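Local coordinates for FAD linked oxidase-like protein (Myceliophthora thermophila, PDB 5L6G) that oxidises the C1 hydroxyl of xylooligosaccharides and related sugars to lactones, passing the electrons through a bicovalently bound FAD to oxygen and releasing hydrogen peroxide, at residues 61-66 and 106-111. Residues are numbered along the deposited sequence; the frame is centred on the assembly and turned at random.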
loop_
_atom_site.group_PDB
_atom_site.type_symbol
_atom_site.label_atom_id
_atom_site.label_comp_id
_atom_site.label_asym_id
_atom_site.label_seq_id
_atom_site.Cartn_x
_atom_site.Cartn_y
_atom_site.Cartn_z
ATOM N N PRO A 61 12.978 -11.103 15.382
ATOM C CA PRO A 61 13.493 -11.978 14.342
ATOM C C PRO A 61 14.461 -13.006 14.872
ATOM O O PRO A 61 15.133 -12.780 15.882
ATOM C CB PRO A 61 14.246 -11.011 13.412
ATOM C CG PRO A 61 13.540 -9.716 13.602
ATOM C CD PRO A 61 13.271 -9.692 15.071
ATOM N N ALA A 62 14.544 -14.130 14.180
ATOM C CA ALA A 62 15.635 -15.076 14.410
ATOM C C ALA A 62 16.987 -14.402 14.162
ATOM O O ALA A 62 17.961 -14.619 14.884
ATOM C CB ALA A 62 15.464 -16.273 13.498
ATOM N N ALA A 63 17.029 -13.587 13.115
ATOM C CA ALA A 63 18.246 -12.907 12.713
ATOM C C ALA A 63 17.874 -11.893 11.655
ATOM O O ALA A 63 16.786 -11.941 11.086
ATOM C CB ALA A 63 19.263 -13.888 12.156
ATOM N N ILE A 64 18.768 -10.950 11.422
ATOM C CA ILE A 64 18.520 -9.897 10.435
ATOM C C ILE A 64 19.693 -9.837 9.481
ATOM O O ILE A 64 20.800 -9.457 9.874
ATOM C CB ILE A 64 18.327 -8.526 11.117
ATOM C CG1 ILE A 64 17.132 -8.576 12.065
ATOM C CG2 ILE A 64 18.149 -7.446 10.051
ATOM C CD1 ILE A 64 16.914 -7.304 12.866
ATOM N N ALA A 65 19.456 -10.268 8.248
ATOM C CA ALA A 65 20.448 -10.156 7.195
ATOM C C ALA A 65 20.368 -8.730 6.668
ATOM O O ALA A 65 19.296 -8.154 6.579
ATOM C CB ALA A 65 20.173 -11.164 6.087
ATOM N N LYS A 66 21.519 -8.186 6.314
ATOM C CA LYS A 66 21.638 -6.805 5.913
ATOM C C LYS A 66 22.295 -6.755 4.515
ATOM O O LYS A 66 23.415 -6.289 4.362
ATOM C CB LYS A 66 22.465 -6.107 6.983
ATOM C CG LYS A 66 22.551 -4.613 6.887
ATOM C CD LYS A 66 23.328 -4.056 8.080
ATOM C CE LYS A 66 24.795 -4.447 8.088
ATOM N NZ LYS A 66 25.526 -3.667 9.125
ATOM N N GLY A 106 10.756 -15.134 15.232
ATOM C CA GLY A 106 11.570 -16.267 14.820
ATOM C C GLY A 106 11.823 -16.470 13.337
ATOM O O GLY A 106 12.282 -17.537 12.960
ATOM N N HIS A 107 11.540 -15.467 12.502
ATOM C CA HIS A 107 11.898 -15.551 11.072
ATOM C C HIS A 107 13.213 -14.849 10.845
ATOM O O HIS A 107 13.606 -13.967 11.612
ATOM C CB HIS A 107 10.870 -14.840 10.193
ATOM C CG HIS A 107 9.520 -15.473 10.202
ATOM N ND1 HIS A 107 8.645 -15.362 9.140
ATOM C CD2 HIS A 107 8.909 -16.256 11.121
ATOM C CE1 HIS A 107 7.533 -16.016 9.429
ATOM N NE2 HIS A 107 7.667 -16.564 10.625
ATOM N N LEU A 108 13.883 -15.237 9.767
ATOM C CA LEU A 108 14.987 -14.458 9.240
ATOM C C LEU A 108 14.391 -13.255 8.549
ATOM O O LEU A 108 13.540 -13.413 7.685
ATOM C CB LEU A 108 15.779 -15.263 8.220
ATOM C CG LEU A 108 16.806 -14.468 7.422
ATOM C CD1 LEU A 108 17.893 -13.924 8.336
ATOM C CD2 LEU A 108 17.408 -15.341 6.332
ATOM N N VAL A 109 14.842 -12.076 8.918
ATOM C CA VAL A 109 14.421 -10.868 8.258
ATOM C C VAL A 109 15.540 -10.432 7.340
ATOM O O VAL A 109 16.680 -10.250 7.778
ATOM C CB VAL A 109 14.074 -9.766 9.271
ATOM C CG1 VAL A 109 13.835 -8.447 8.543
ATOM C CG2 VAL A 109 12.849 -10.183 10.055
ATOM N N VAL A 110 15.206 -10.292 6.068
ATOM C CA VAL A 110 16.160 -9.830 5.070
ATOM C C VAL A 110 15.897 -8.349 4.928
ATOM O O VAL A 110 14.998 -7.923 4.206
ATOM C CB VAL A 110 15.993 -10.600 3.751
ATOM C CG1 VAL A 110 17.016 -10.145 2.709
ATOM C CG2 VAL A 110 16.115 -12.091 4.052
ATOM N N GLU A 111 16.647 -7.582 5.706
ATOM C CA GLU A 111 16.480 -6.147 5.772
ATOM C C GLU A 111 17.153 -5.498 4.561
ATOM O O GLU A 111 18.365 -5.596 4.409
ATOM C CB GLU A 111 17.126 -5.621 7.056
ATOM C CG GLU A 111 17.212 -4.113 7.124
ATOM C CD GLU A 111 15.844 -3.487 7.220
ATOM O OE1 GLU A 111 15.127 -3.785 8.201
ATOM O OE2 GLU A 111 15.470 -2.706 6.330
#
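Val109 uses both its N and its O towards segment 61-66: N donates to Ala63 O at 2.9 Å, almost straight at 178°, and O accepts from Ala65 N at 2.8 Å. Glu111 N then bonds to Ala65 O, again at 2.8 Å. This alternation, with strand directions 27° apart, identifies parallel pairing. Nearer the N-terminal end of both segments, Ala62 N donates to His107 O at 2.7 Å from above the carbonyl plane, in a bent bond.

The side chain of Glu111 can be followed outward. CB lies 3.4 Å from Ala65 O and 3.7 Å from Ile64 CG2, the branch set anti to the backbone N of Ile64. CG continues from CB, and the bend at chi2 (67°) turns the carboxylate away from segment 61-66: OE1 forms a salt bridge with Lys90, and OE2 accepts from the backbone N of Asp113. On the same face Val109 CG2 meets Pro61 CG at 3.6 Å. On the other, Leu108 CD1 lies 4.1 Å from Ala63 CB and also approaches Ala65 CB, while helix 70-83 packs against Leu108 and Ala65.

Strands 63-65 and 108-111 are the central pair of the small mixed sheet in the PCMH-type FAD-binding domain. Cohesion across the pair comes from four backbone hydrogen bonds and apolar side-chain contacts, whereas the charge of Glu111 is probably balanced largely by Lys90 of neighbouring strand 87-90.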